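PDB 3W9V: phosphate-binding protein from Unidentified prokaryotic organism, which binds phosphate and probably serves in its transport as a PstS-type binding protein. Local coordinates for residues 9-14 against 213-218; 102-107 against 224-229; 138-143 against 189-194. The protein carries 1 engineered substitution. All blocks are in the same frame, centred on the assembly; numbering follows the deposited sequence.

Contact 1. Residues 9-14 against 213-218; sequences LPQKLY and PDFAAP. With PO4 (phosphate ion), chain C.
Lys12 lies across Phe215 and Asp214, joining a short helix near the N-terminus to the loop after strand 207-208, within the periplasmic-binding-protein fold and close to the phosphate site. Followed outward, its side chain runs from the Asp214 carboxylate to the Phe215 ring and on to a backbone carbonyl. CB sits against the carboxylate of Asp214, 3.3 Å from Asp214 OD2. CG then passes Phe215 CZ at 3.9 Å, and CD stays near the same rim carbon. The chain bends here (chi3 -70°), which carries CE over the middle of the Phe215 ring, 3.8 Å from its centroid, as a CH-pi contact. NZ continues over that face, 4.4 Å from the centroid in cation-pi geometry, and donates to Asp214 O at 2.8 Å from above the carbonyl plane. With an alanine in its place, Asp214 O would probably lose this donor and the ring face its aliphatic and cationic partner.

The ring is also bounded at its edge, where Leu9 O and Gln11 CG lie near its plane; Gln11 CG comes within 3.7 Å of Phe215 CZ. Beside this packing, one water ties the pieces together: it accepts from Lys12 N and donates to Leu9 O and Asp214 OD2, and Asn337 gives OD2 a further hydrogen bond. Leu9 thus faces two ways. Its carbonyl faces the Phe215 edge and the water, while Leu9 N points at the ligand and donates to phosphate O4 at 3.0 Å, almost straight at 168°.

Contact 2. Residues 102-107 against 224-229; sequences ANAVDL and DDATKV
Val105 N donates to Ala226 O at 2.9 Å, nearly straight at the hydrogen (169°), the donor standing 35° out of the carbonyl plane, at the point where the CA atoms of Ala104 and Ala226 come within 4.7 Å of each other. The bond joins the run into strand 106-107 to an Asx turn at Asp225, in the loop that leads to strand 231-237. Those two strands are parallel neighbours in a small mixed sheet, and Val105 also pairs through its backbone with Arg231, so this bond brings the approaching chains together just ahead of the strand pairing.

The turn is held from within. Asp225 OD1 accepts from Thr227 N and, at 2.6 Å, from Thr227 OG1, both donors coming from the same face of the carboxylate. Asp225 O is shared as well, taking bonds from Lys228 N and Val229 N. These bonds are consistent with a tight turn that presents Ala226 O and CB to 102-107.

The side chains that cross the contact are small. Ala226 CB points at the opposite segment and meets Ala104 CB at 3.7 Å, a methyl-to-methyl touch; both alanines also pack on Arg231. Val105 adds its CB, 3.6 Å from Ala226 O, alongside the hydrogen bond. Thr227 divides its two branches: with OG1 between the backbone N and the carbonyl carbon (chi1 69°), the hydroxyl turns back to Asp225 while the methyl faces across, CG2 lying 3.7 Å from Ala102 O.

Contact 3. Residues 138-143 against 189-194; sequences VYRAES and TGSDGV. With PO4 (phosphate ion), chain C.
Arg140 lays its guanidinium against the backbone of Gly190 and Ser191 while its outer nitrogens hold the phosphate. NH2 donates to phosphate O1 at 2.8 Å, fairly straight at 165°; NH1 reaches O2 at 2.9 Å with a more bent geometry. Bends at chi2 (-78°) and chi3 (-69°) fold the group over, so that Gly190 C and Ser191 N lie over one guanidinium face, toward its rim.

The next shell helps fix the rotation of that group. Glu142 lies at its edge and is gripped side-on, NE donating to OE1 at 3.1 Å and NH2 forming a salt bridge with OE2 at 2.8 Å. OE2 takes a second bond, from Gly190 N at 2.8 Å, which meets it on the syn side and from the opposite face of the carboxylate to NH2. Gly190 has a positive phi, and a CB here would probably crowd Asp192 OD1.

Farther out, Val194 CG2 packs on Arg140 CD, and Val194 CG1 meets Val138 CG1 at 3.8 Å; the axes of 138-140 and 190-194 run nearly antiparallel. Ser191 OG is hydrogen-bonded to Thr8, whose OG1 also bonds the phosphate.

Chemically, this is consistent with an arginine held ready for the anion: Glu142 would balance part of its charge and help fix its rotation, and NH2 is shared between carboxylate and phosphate.

Overall arrangement
Contacts 1 and 3 meet at the bound phosphate, reaching it from two parts of the chain: Leu9 N of contact 1 and the Arg140 guanidinium of contact 3, with Thr8, Ser32, Ser144, Gly145 and Thr146 also bonding the ion. Their centres are 14 Å apart, and they touch directly where Phe215 CD2 packs on Ser191 CB at 3.8 Å. Contact 2 stands farther out, its centre 20 Å from that of contact 1 and 23 Å from that of contact 3. It touches contact 1 through Ala216 O and Val229 CG2, 3.7 Å apart, whereas about 11 Å separates its nearest atoms from contact 3.

Contact 1. Residues 9-14 against 213-218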
ATOM      1  N   LEU A   9       2.254  -4.598  -4.130  1.00  5.79           N
ATOM      2  CA  LEU A   9       1.049  -3.858  -4.491  1.00  6.28           C
ATOM      3  C   LEU A   9       1.237  -2.930  -5.715  1.00  6.26           C
ATOM      4  O   LEU A   9       0.402  -2.951  -6.618  1.00  6.73           O
ATOM      5  CB  LEU A   9       0.451  -3.141  -3.266  1.00  6.27           C
ATOM      6  CG  LEU A   9      -0.692  -2.150  -3.493  1.00  6.40           C
ATOM      7  CD1 LEU A   9      -1.647  -2.183  -2.319  1.00  8.55           C
ATOM      8  CD2 LEU A   9      -0.156  -0.737  -3.701  1.00  7.32           C
ATOM      9  N   PRO A  10       2.350  -2.158  -5.777  1.00  5.82           N
ATOM     10  CA  PRO A  10       2.572  -1.258  -6.917  1.00  5.95           C
ATOM     11  C   PRO A  10       3.618  -1.779  -7.907  1.00  6.40           C
ATOM     12  O   PRO A  10       4.107  -1.007  -8.740  1.00  6.39           O
ATOM     13  CB  PRO A  10       3.123  -0.012  -6.233  1.00  6.81           C
ATOM     14  CG  PRO A  10       3.991  -0.594  -5.137  1.00  7.56           C
ATOM     15  CD  PRO A  10       3.289  -1.853  -4.676  1.00  6.10           C
ATOM     16  N   GLN A  11       3.978  -3.055  -7.834  1.00  6.16           N
ATOM     17  CA  GLN A  11       5.082  -3.537  -8.655  0.50  2.90           C
ATOM     18  C   GLN A  11       4.844  -3.394 -10.157  1.00  7.11           C
ATOM     19  O   GLN A  11       5.775  -3.102 -10.900  1.00  7.01           O
ATOM     20  CB  GLN A  11       5.468  -4.971  -8.288  1.00  9.34           C
ATOM     21  CG  GLN A  11       4.588  -6.060  -8.845  1.00 10.95           C
ATOM     22  CD  GLN A  11       5.143  -7.438  -8.533  1.00 11.54           C
ATOM     23  OE1 GLN A  11       5.678  -7.674  -7.449  1.00 13.79           O
ATOM     24  NE2 GLN A  11       5.030  -8.353  -9.488  1.00 18.84           N
ATOM     25  N   LYS A  12       3.612  -3.579 -10.615  1.00  7.24           N
ATOM     26  CA  LYS A  12       3.358  -3.461 -12.045  1.00  7.50           C
ATOM     27  C   LYS A  12       3.439  -2.008 -12.507  1.00  6.77           C
ATOM     28  O   LYS A  12       3.799  -1.734 -13.654  1.00  7.87           O
ATOM     29  CB  LYS A  12       2.031  -4.109 -12.421  1.00  8.04           C
ATOM     30  CG  LYS A  12       2.016  -5.596 -12.107  1.00 11.49           C
ATOM     31  CD  LYS A  12       0.856  -6.325 -12.754  1.00 14.26           C
ATOM     32  CE  LYS A  12      -0.448  -5.943 -12.100  1.00 13.32           C
ATOM     33  NZ  LYS A  12      -1.603  -6.597 -12.773  1.00 17.06           N
ATOM     34  N   LEU A  13       3.126  -1.077 -11.613  1.00  7.05           N
ATOM     35  CA  LEU A  13       3.354   0.327 -11.912  1.00  7.77           C
ATOM     36  C   LEU A  13       4.848   0.605 -12.098  1.00  6.04           C
ATOM     37  O   LEU A  13       5.254   1.186 -13.107  1.00  6.90           O
ATOM     38  CB  LEU A  13       2.759   1.222 -10.821  1.00  7.29           C
ATOM     39  CG  LEU A  13       3.105   2.710 -10.925  1.00  7.70           C
ATOM     40  CD1 LEU A  13       2.545   3.354 -12.192  1.00  9.11           C
ATOM     41  CD2 LEU A  13       2.629   3.453  -9.680  1.00  8.73           C
ATOM     42  N   TYR A  14       5.665   0.166 -11.144  1.00  6.23           N
ATOM     43  CA  TYR A  14       7.093   0.456 -11.215  1.00  6.76           C
ATOM     44  C   TYR A  14       7.797  -0.292 -12.345  1.00  6.11           C
ATOM     45  O   TYR A  14       8.857   0.133 -12.783  1.00  7.37           O
ATOM     46  CB  TYR A  14       7.781   0.187  -9.875  1.00  6.76           C
ATOM     47  CG  TYR A  14       7.220   1.008  -8.728  1.00  6.31           C
ATOM     48  CD1 TYR A  14       6.721   2.292  -8.930  1.00  8.10           C
ATOM     49  CD2 TYR A  14       7.173   0.487  -7.447  1.00  6.10           C
ATOM     50  CE1 TYR A  14       6.199   3.030  -7.870  1.00  7.57           C
ATOM     51  CE2 TYR A  14       6.666   1.218  -6.390  1.00  6.82           C
ATOM     52  CZ  TYR A  14       6.172   2.486  -6.602  1.00  6.60           C
ATOM     53  OH  TYR A  14       5.641   3.226  -5.564  1.00  7.21           O
ATOM     54  N   PRO A 213      -5.513  -2.962  -6.144  1.00  6.47           N
ATOM     55  CA  PRO A 213      -6.482  -2.848  -7.240  1.00  7.28           C
ATOM     56  C   PRO A 213      -5.865  -3.129  -8.612  1.00  7.93           C
ATOM     57  O   PRO A 213      -6.606  -3.475  -9.530  1.00  9.08           O
ATOM     58  CB  PRO A 213      -6.965  -1.395  -7.134  1.00  8.57           C
ATOM     59  CG  PRO A 213      -5.835  -0.671  -6.463  1.00  9.08           C
ATOM     60  CD  PRO A 213      -5.266  -1.671  -5.483  1.00  7.82           C
ATOM     61  N   ASP A 214      -4.546  -3.012  -8.738  1.00  6.95           N
ATOM     62  CA  ASP A 214      -3.862  -3.302  -9.995  1.00  8.09           C
ATOM     63  C   ASP A 214      -3.826  -4.806 -10.267  1.00  8.15           C
ATOM     64  O   ASP A 214      -3.661  -5.227 -11.410  1.00 10.13           O
ATOM     65  CB  ASP A 214      -2.440  -2.727  -9.944  1.00  7.54           C
ATOM     66  CG  ASP A 214      -1.814  -2.534 -11.318  1.00  7.85           C
ATOM     67  OD1 ASP A 214      -2.529  -2.540 -12.349  1.00  9.15           O
ATOM     68  OD2 ASP A 214      -0.578  -2.344 -11.352  1.00  9.30           O
ATOM     69  N   PHE A 215      -3.964  -5.614  -9.220  1.00  8.21           N
ATOM     70  CA  PHE A 215      -3.959  -7.073  -9.356  1.00  8.26           C
ATOM     71  C   PHE A 215      -5.359  -7.679  -9.273  1.00  8.80           C
ATOM     72  O   PHE A 215      -5.568  -8.818  -9.695  1.00  9.36           O
ATOM     73  CB  PHE A 215      -3.109  -7.718  -8.253  1.00  8.45           C
ATOM     74  CG  PHE A 215      -1.625  -7.616  -8.471  1.00  7.06           C
ATOM     75  CD1 PHE A 215      -0.922  -8.678  -9.015  1.00  9.50           C
ATOM     76  CD2 PHE A 215      -0.928  -6.480  -8.095  1.00  7.63           C
ATOM     77  CE1 PHE A 215       0.446  -8.601  -9.205  1.00 12.11           C
ATOM     78  CE2 PHE A 215       0.440  -6.400  -8.280  1.00  9.01           C
ATOM     79  CZ  PHE A 215       1.127  -7.461  -8.831  1.00 10.32           C
ATOM     80  N   ALA A 216      -6.313  -6.940  -8.714  1.00  8.70           N
ATOM     81  CA  ALA A 216      -7.611  -7.516  -8.357  1.00  9.70           C
ATOM     82  C   ALA A 216      -8.497  -7.846  -9.556  1.00  9.96           C
ATOM     83  O   ALA A 216      -9.453  -8.617  -9.431  1.00 10.89           O
ATOM     84  CB  ALA A 216      -8.343  -6.607  -7.388  1.00  9.50           C
ATOM     85  N   ALA A 217      -8.189  -7.250 -10.701  1.00  9.83           N
ATOM     86  CA  ALA A 217      -8.880  -7.547 -11.953  1.00  9.90           C
ATOM     87  C   ALA A 217      -7.892  -7.369 -13.096  1.00 12.18           C
ATOM     88  O   ALA A 217      -6.939  -6.604 -12.969  1.00 12.05           O
ATOM     89  CB  ALA A 217     -10.069  -6.619 -12.135  1.00 12.62           C
ATOM     90  N   PRO A 218      -8.111  -8.072 -14.219  1.00 14.05           N
ATOM     91  CA  PRO A 218      -7.213  -7.968 -15.376  1.00 14.68           C
ATOM     92  C   PRO A 218      -7.115  -6.562 -15.979  1.00 15.45           C
ATOM     93  O   PRO A 218      -6.050  -6.202 -16.484  1.00 20.35           O
ATOM     94  CB  PRO A 218      -7.842  -8.929 -16.389  1.00 17.94           C
ATOM     95  CG  PRO A 218      -8.564  -9.923 -15.556  1.00 21.00           C
ATOM     96  CD  PRO A 218      -9.114  -9.137 -14.402  1.00 17.28           C
TER
HETATM   97  P   PO4 C 401       2.948  -5.764  -0.369  1.00  5.25           P
HETATM   98  O1  PO4 C 401       3.561  -6.812  -1.284  1.00  5.33           O
HETATM   99  O2  PO4 C 401       1.586  -6.217   0.142  1.00  5.56           O
HETATM  100  O3  PO4 C 401       3.874  -5.455   0.800  1.00  5.51           O
HETATM  101  O4  PO4 C 401       2.764  -4.509  -1.213  1.00  5.95           O
HETATM  102  O   HOH W   1       1.154  -2.847  -9.379  1.00  8.49           O
HETATM  103  O   HOH W   2      -1.548  -3.695 -14.563  1.00 20.96           O

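Contact 2. Residues 102-107 against 224-229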
ATOM      1  N   ALA A 102     -25.360 -13.856 -10.680  1.00 16.14           N
ATOM      2  CA  ALA A 102     -25.685 -12.675 -11.468  1.00 18.39           C
ATOM      3  C   ALA A 102     -25.766 -11.414 -10.610  1.00 16.76           C
ATOM      4  O   ALA A 102     -25.538 -10.307 -11.097  1.00 17.83           O
ATOM      5  CB  ALA A 102     -26.989 -12.885 -12.231  1.00 19.77           C
ATOM      6  N   ASN A 103     -26.088 -11.587  -9.332  1.00 16.92           N
ATOM      7  CA  ASN A 103     -26.254 -10.460  -8.422  1.00 16.00           C
ATOM      8  C   ASN A 103     -24.937  -9.777  -8.072  1.00 14.88           C
ATOM      9  O   ASN A 103     -23.894 -10.425  -7.964  1.00 14.87           O
ATOM     10  CB  ASN A 103     -26.932 -10.911  -7.124  1.00 18.25           C
ATOM     11  CG  ASN A 103     -28.400 -11.247  -7.311  1.00 20.71           C
ATOM     12  OD1 ASN A 103     -28.877 -11.410  -8.433  1.00 22.45           O
ATOM     13  ND2 ASN A 103     -29.122 -11.355  -6.204  1.00 22.71           N
ATOM     14  N   ALA A 104     -24.999  -8.466  -7.879  1.00 14.48           N
ATOM     15  CA  ALA A 104     -23.853  -7.719  -7.384  1.00 15.06           C
ATOM     16  C   ALA A 104     -23.552  -8.123  -5.948  1.00 13.77           C
ATOM     17  O   ALA A 104     -24.460  -8.248  -5.123  1.00 15.51           O
ATOM     18  CB  ALA A 104     -24.119  -6.226  -7.465  1.00 17.12           C
ATOM     19  N   VAL A 105     -22.276  -8.344  -5.657  1.00 12.82           N
ATOM     20  CA  VAL A 105     -21.836  -8.532  -4.286  1.00 11.85           C
ATOM     21  C   VAL A 105     -21.435  -7.176  -3.736  1.00 12.23           C
ATOM     22  O   VAL A 105     -20.505  -6.537  -4.232  1.00 12.13           O
ATOM     23  CB  VAL A 105     -20.674  -9.531  -4.188  1.00 12.88           C
ATOM     24  CG1 VAL A 105     -20.102  -9.555  -2.774  1.00 11.79           C
ATOM     25  CG2 VAL A 105     -21.151 -10.913  -4.605  1.00 12.36           C
ATOM     26  N   ASP A 106     -22.172  -6.729  -2.727  1.00 11.90           N
ATOM     27  CA  ASP A 106     -21.976  -5.420  -2.136  1.00 11.95           C
ATOM     28  C   ASP A 106     -21.908  -5.629  -0.634  1.00 11.53           C
ATOM     29  O   ASP A 106     -22.933  -5.838   0.015  1.00 12.76           O
ATOM     30  CB  ASP A 106     -23.157  -4.518  -2.502  1.00 13.72           C
ATOM     31  CG  ASP A 106     -22.967  -3.081  -2.059  1.00 12.84           C
ATOM     32  OD1 ASP A 106     -21.961  -2.777  -1.382  1.00 14.11           O
ATOM     33  OD2 ASP A 106     -23.845  -2.249  -2.387  1.00 15.82           O
ATOM     34  N   LEU A 107     -20.698  -5.597  -0.085  1.00 10.13           N
ATOM     35  CA  LEU A 107     -20.506  -5.845   1.336  1.00  9.73           C
ATOM     36  C   LEU A 107     -20.770  -4.602   2.163  1.00 10.71           C
ATOM     37  O   LEU A 107     -20.230  -3.536   1.880  1.00 11.21           O
ATOM     38  CB  LEU A 107     -19.068  -6.297   1.593  1.00 10.59           C
ATOM     39  CG  LEU A 107     -18.636  -7.602   0.931  1.00 10.94           C
ATOM     40  CD1 LEU A 107     -17.126  -7.755   0.977  1.00 11.39           C
ATOM     41  CD2 LEU A 107     -19.311  -8.783   1.608  1.00 15.70           C
ATOM     42  N   ASP A 224     -15.089  -2.837 -11.695  1.00 11.95           N
ATOM     43  CA  ASP A 224     -16.493  -2.445 -11.590  1.00 13.01           C
ATOM     44  C   ASP A 224     -17.457  -3.615 -11.785  1.00 13.53           C
ATOM     45  O   ASP A 224     -18.674  -3.433 -11.737  1.00 14.34           O
ATOM     46  CB  ASP A 224     -16.817  -1.327 -12.586  1.00 14.65           C
ATOM     47  CG  ASP A 224     -16.170  -0.009 -12.213  1.00 17.80           C
ATOM     48  OD1 ASP A 224     -16.239   0.373 -11.029  1.00 18.76           O
ATOM     49  OD2 ASP A 224     -15.590   0.645 -13.104  1.00 23.57           O
ATOM     50  N   ASP A 225     -16.918  -4.809 -12.007  1.00 12.69           N
ATOM     51  CA  ASP A 225     -17.740  -6.010 -12.136  1.00 12.44           C
ATOM     52  C   ASP A 225     -17.977  -6.596 -10.745  1.00 11.41           C
ATOM     53  O   ASP A 225     -17.115  -7.291 -10.205  1.00 11.25           O
ATOM     54  CB  ASP A 225     -17.044  -7.038 -13.034  1.00 13.16           C
ATOM     55  CG  ASP A 225     -17.887  -8.284 -13.281  1.00 13.70           C
ATOM     56  OD1 ASP A 225     -18.946  -8.448 -12.639  1.00 14.05           O
ATOM     57  OD2 ASP A 225     -17.478  -9.118 -14.118  1.00 17.01           O
ATOM     58  N   ALA A 226     -19.147  -6.326 -10.174  1.00 11.58           N
ATOM     59  CA  ALA A 226     -19.439  -6.745  -8.808  1.00 11.10           C
ATOM     60  C   ALA A 226     -19.804  -8.221  -8.687  1.00 11.43           C
ATOM     61  O   ALA A 226     -20.162  -8.684  -7.605  1.00 12.19           O
ATOM     62  CB  ALA A 226     -20.528  -5.868  -8.194  1.00 13.66           C
ATOM     63  N   THR A 227     -19.716  -8.960  -9.789  1.00 11.62           N
ATOM     64  CA  THR A 227     -19.803 -10.413  -9.699  1.00 12.39           C
ATOM     65  C   THR A 227     -18.416 -11.024  -9.496  1.00 11.57           C
ATOM     66  O   THR A 227     -18.286 -12.236  -9.356  1.00 12.68           O
ATOM     67  CB  THR A 227     -20.477 -11.054 -10.934  1.00 12.87           C
ATOM     68  OG1 THR A 227     -19.627 -10.925 -12.079  1.00 13.75           O
ATOM     69  CG2 THR A 227     -21.820 -10.395 -11.212  1.00 15.35           C
ATOM     70  N   LYS A 228     -17.385 -10.176  -9.470  1.00 10.15           N
ATOM     71  CA  LYS A 228     -15.998 -10.626  -9.310  1.00  9.92           C
ATOM     72  C   LYS A 228     -15.191  -9.812  -8.296  1.00  9.38           C
ATOM     73  O   LYS A 228     -14.260 -10.330  -7.671  1.00  9.88           O
ATOM     74  CB  LYS A 228     -15.270 -10.599 -10.657  1.00 11.12           C
ATOM     75  CG  LYS A 228     -15.832 -11.572 -11.675  1.00 12.40           C
ATOM     76  CD  LYS A 228     -15.116 -11.433 -13.010  1.00 15.05           C
ATOM     77  CE  LYS A 228     -15.695 -12.378 -14.056  1.00 23.04           C
ATOM     78  NZ  LYS A 228     -15.472 -13.805 -13.700  1.00 36.28           N
ATOM     79  N   VAL A 229     -15.529  -8.535  -8.163  1.00  9.74           N
ATOM     80  CA  VAL A 229     -14.838  -7.636  -7.246  1.00 10.05           C
ATOM     81  C   VAL A 229     -15.919  -6.943  -6.435  1.00  9.86           C
ATOM     82  O   VAL A 229     -16.769  -6.249  -6.993  1.00 10.46           O
ATOM     83  CB  VAL A 229     -13.959  -6.609  -8.001  1.00  9.69           C
ATOM     84  CG1 VAL A 229     -13.318  -5.639  -7.027  1.00 10.85           C
ATOM     85  CG2 VAL A 229     -12.879  -7.319  -8.812  1.00 10.28           C
TER

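Contact 3. Residues 138-143 against 189-194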
ATOM      1  N   VAL A 138      -8.466 -16.140   1.587  1.00  8.12           N
ATOM      2  CA  VAL A 138      -7.070 -16.219   1.186  1.00  7.59           C
ATOM      3  C   VAL A 138      -6.378 -14.979   1.732  1.00  6.77           C
ATOM      4  O   VAL A 138      -6.919 -13.875   1.649  1.00  8.48           O
ATOM      5  CB  VAL A 138      -6.919 -16.268  -0.348  1.00  8.27           C
ATOM      6  CG1 VAL A 138      -5.466 -16.511  -0.731  1.00  8.72           C
ATOM      7  CG2 VAL A 138      -7.817 -17.348  -0.937  1.00  9.53           C
ATOM      8  N   TYR A 139      -5.195 -15.153   2.306  1.00  6.77           N
ATOM      9  CA  TYR A 139      -4.479 -14.032   2.898  1.00  6.47           C
ATOM     10  C   TYR A 139      -2.986 -14.129   2.580  1.00  6.86           C
ATOM     11  O   TYR A 139      -2.498 -15.165   2.109  1.00  7.25           O
ATOM     12  CB  TYR A 139      -4.722 -13.968   4.420  1.00  7.28           C
ATOM     13  CG  TYR A 139      -4.205 -15.181   5.160  1.00  7.29           C
ATOM     14  CD1 TYR A 139      -2.934 -15.182   5.715  1.00  7.84           C
ATOM     15  CD2 TYR A 139      -4.980 -16.334   5.287  1.00  7.58           C
ATOM     16  CE1 TYR A 139      -2.442 -16.290   6.378  1.00  7.73           C
ATOM     17  CE2 TYR A 139      -4.488 -17.456   5.947  1.00  8.58           C
ATOM     18  CZ  TYR A 139      -3.214 -17.422   6.489  1.00  7.13           C
ATOM     19  OH  TYR A 139      -2.687 -18.516   7.154  1.00  8.25           O
ATOM     20  N   ARG A 140      -2.261 -13.046   2.834  1.00  6.49           N
ATOM     21  CA  ARG A 140      -0.824 -13.025   2.578  1.00  6.88           C
ATOM     22  C   ARG A 140      -0.059 -13.708   3.705  1.00  6.71           C
ATOM     23  O   ARG A 140      -0.208 -13.350   4.874  1.00  6.83           O
ATOM     24  CB  ARG A 140      -0.333 -11.591   2.401  1.00  6.76           C
ATOM     25  CG  ARG A 140      -0.819 -10.958   1.111  1.00  6.83           C
ATOM     26  CD  ARG A 140      -0.015 -11.428  -0.105  1.00  7.01           C
ATOM     27  NE  ARG A 140       1.342 -10.903  -0.045  1.00  7.03           N
ATOM     28  CZ  ARG A 140       1.687  -9.661  -0.371  1.00  6.52           C
ATOM     29  NH1 ARG A 140       0.799  -8.796  -0.852  1.00  6.22           N
ATOM     30  NH2 ARG A 140       2.948  -9.292  -0.219  1.00  6.69           N
ATOM     31  N   ALA A 141       0.762 -14.687   3.337  1.00  6.74           N
ATOM     32  CA  ALA A 141       1.548 -15.446   4.297  1.00  7.31           C
ATOM     33  C   ALA A 141       2.599 -14.582   4.969  1.00  7.08           C
ATOM     34  O   ALA A 141       2.893 -14.760   6.147  1.00  8.00           O
ATOM     35  CB  ALA A 141       2.221 -16.617   3.594  1.00  9.78           C
ATOM     36  N   GLU A 142       3.183 -13.676   4.193  1.00  7.52           N
ATOM     37  CA  GLU A 142       4.376 -12.948   4.602  1.00  7.22           C
ATOM     38  C   GLU A 142       4.075 -11.511   5.030  1.00  6.69           C
ATOM     39  O   GLU A 142       2.935 -11.043   4.923  1.00  7.36           O
ATOM     40  CB  GLU A 142       5.427 -12.984   3.476  1.00  8.60           C
ATOM     41  CG  GLU A 142       5.279 -11.942   2.348  1.00  8.78           C
ATOM     42  CD  GLU A 142       4.159 -12.205   1.331  1.00  9.72           C
ATOM     43  OE1 GLU A 142       3.133 -12.833   1.658  1.00 12.21           O
ATOM     44  OE2 GLU A 142       4.289 -11.734   0.185  1.00  8.93           O
ATOM     45  N   SER A 143       5.101 -10.823   5.523  0.50  6.59           N
ATOM     46  CA  SER A 143       4.990  -9.426   5.919  0.50  6.53           C
ATOM     47  C   SER A 143       4.603  -8.561   4.724  0.50  5.90           C
ATOM     48  O   SER A 143       5.378  -8.404   3.780  0.50  7.48           O
ATOM     49  CB  SER A 143       6.306  -8.952   6.527  0.50  7.44           C
ATOM     50  OG  SER A 143       6.210  -7.617   6.981  0.50  7.02           O
ATOM     51  N   THR A 189       1.923 -16.256  -1.068  1.00  8.60           N
ATOM     52  CA  THR A 189       2.997 -15.266  -1.064  1.00  9.74           C
ATOM     53  C   THR A 189       2.890 -14.319  -2.265  1.00  8.18           C
ATOM     54  O   THR A 189       2.733 -14.755  -3.405  1.00  9.31           O
ATOM     55  CB  THR A 189       4.393 -15.959  -1.013  1.00 12.27           C
ATOM     56  OG1 THR A 189       4.567 -16.596   0.261  1.00 13.48           O
ATOM     57  CG2 THR A 189       5.527 -14.963  -1.225  1.00 11.78           C
ATOM     58  N   GLY A 190       2.961 -13.020  -1.984  1.00  7.60           N
ATOM     59  CA  GLY A 190       2.875 -11.988  -3.000  1.00  7.39           C
ATOM     60  C   GLY A 190       1.454 -11.698  -3.441  1.00  6.89           C
ATOM     61  O   GLY A 190       0.555 -12.535  -3.306  1.00  7.59           O
ATOM     62  N   SER A 191       1.251 -10.514  -4.008  1.00  6.93           N
ATOM     63  CA  SER A 191      -0.029 -10.192  -4.626  1.00  7.13           C
ATOM     64  C   SER A 191      -0.365 -11.240  -5.681  1.00  7.90           C
ATOM     65  O   SER A 191      -1.495 -11.726  -5.760  1.00  8.19           O
ATOM     66  CB  SER A 191      -0.007  -8.804  -5.273  1.00  7.11           C
ATOM     67  OG  SER A 191       0.116  -7.774  -4.307  1.00  7.06           O
ATOM     68  N   ASP A 192       0.628 -11.595  -6.493  1.00  7.97           N
ATOM     69  CA  ASP A 192       0.409 -12.590  -7.538  0.80  7.40           C
ATOM     70  C   ASP A 192       0.065 -13.984  -7.005  1.00  8.47           C
ATOM     71  O   ASP A 192      -0.804 -14.662  -7.558  1.00  9.60           O
ATOM     72  CB  ASP A 192       1.576 -12.633  -8.536  1.00  9.93           C
ATOM     73  CG  ASP A 192       2.898 -13.026  -7.901  1.00 14.97           C
ATOM     74  OD1 ASP A 192       3.015 -13.039  -6.662  1.00 16.73           O
ATOM     75  OD2 ASP A 192       3.845 -13.312  -8.665  1.00 23.96           O
ATOM     76  N   GLY A 193       0.720 -14.405  -5.930  1.00  8.44           N
ATOM     77  CA  GLY A 193       0.437 -15.704  -5.346  1.00  9.40           C
ATOM     78  C   GLY A 193      -0.970 -15.784  -4.782  1.00  7.35           C
ATOM     79  O   GLY A 193      -1.654 -16.799  -4.938  1.00  9.16           O
ATOM     80  N   VAL A 194      -1.417 -14.711  -4.137  1.00  7.76           N
ATOM     81  CA  VAL A 194      -2.780 -14.669  -3.638  1.00  7.29           C
ATOM     82  C   VAL A 194      -3.793 -14.706  -4.786  1.00  8.01           C
ATOM     83  O   VAL A 194      -4.766 -15.455  -4.721  1.00  8.79           O
ATOM     84  CB  VAL A 194      -3.010 -13.475  -2.702  1.00  7.63           C
ATOM     85  CG1 VAL A 194      -4.492 -13.292  -2.436  1.00  8.59           C
ATOM     86  CG2 VAL A 194      -2.272 -13.696  -1.390  1.00  8.86           C
TER
HETATM   87  P   PO4 C 401       2.948  -5.764  -0.369  1.00  5.25           P
HETATM   88  O1  PO4 C 401       3.561  -6.812  -1.284  1.00  5.33           O
HETATM   89  O2  PO4 C 401       1.586  -6.217   0.142  1.00  5.56           O
HETATM   90  O3  PO4 C 401       3.874  -5.455   0.800  1.00  5.51           O
HETATM   91  O4  PO4 C 401       2.764  -4.509  -1.213  1.00  5.95           O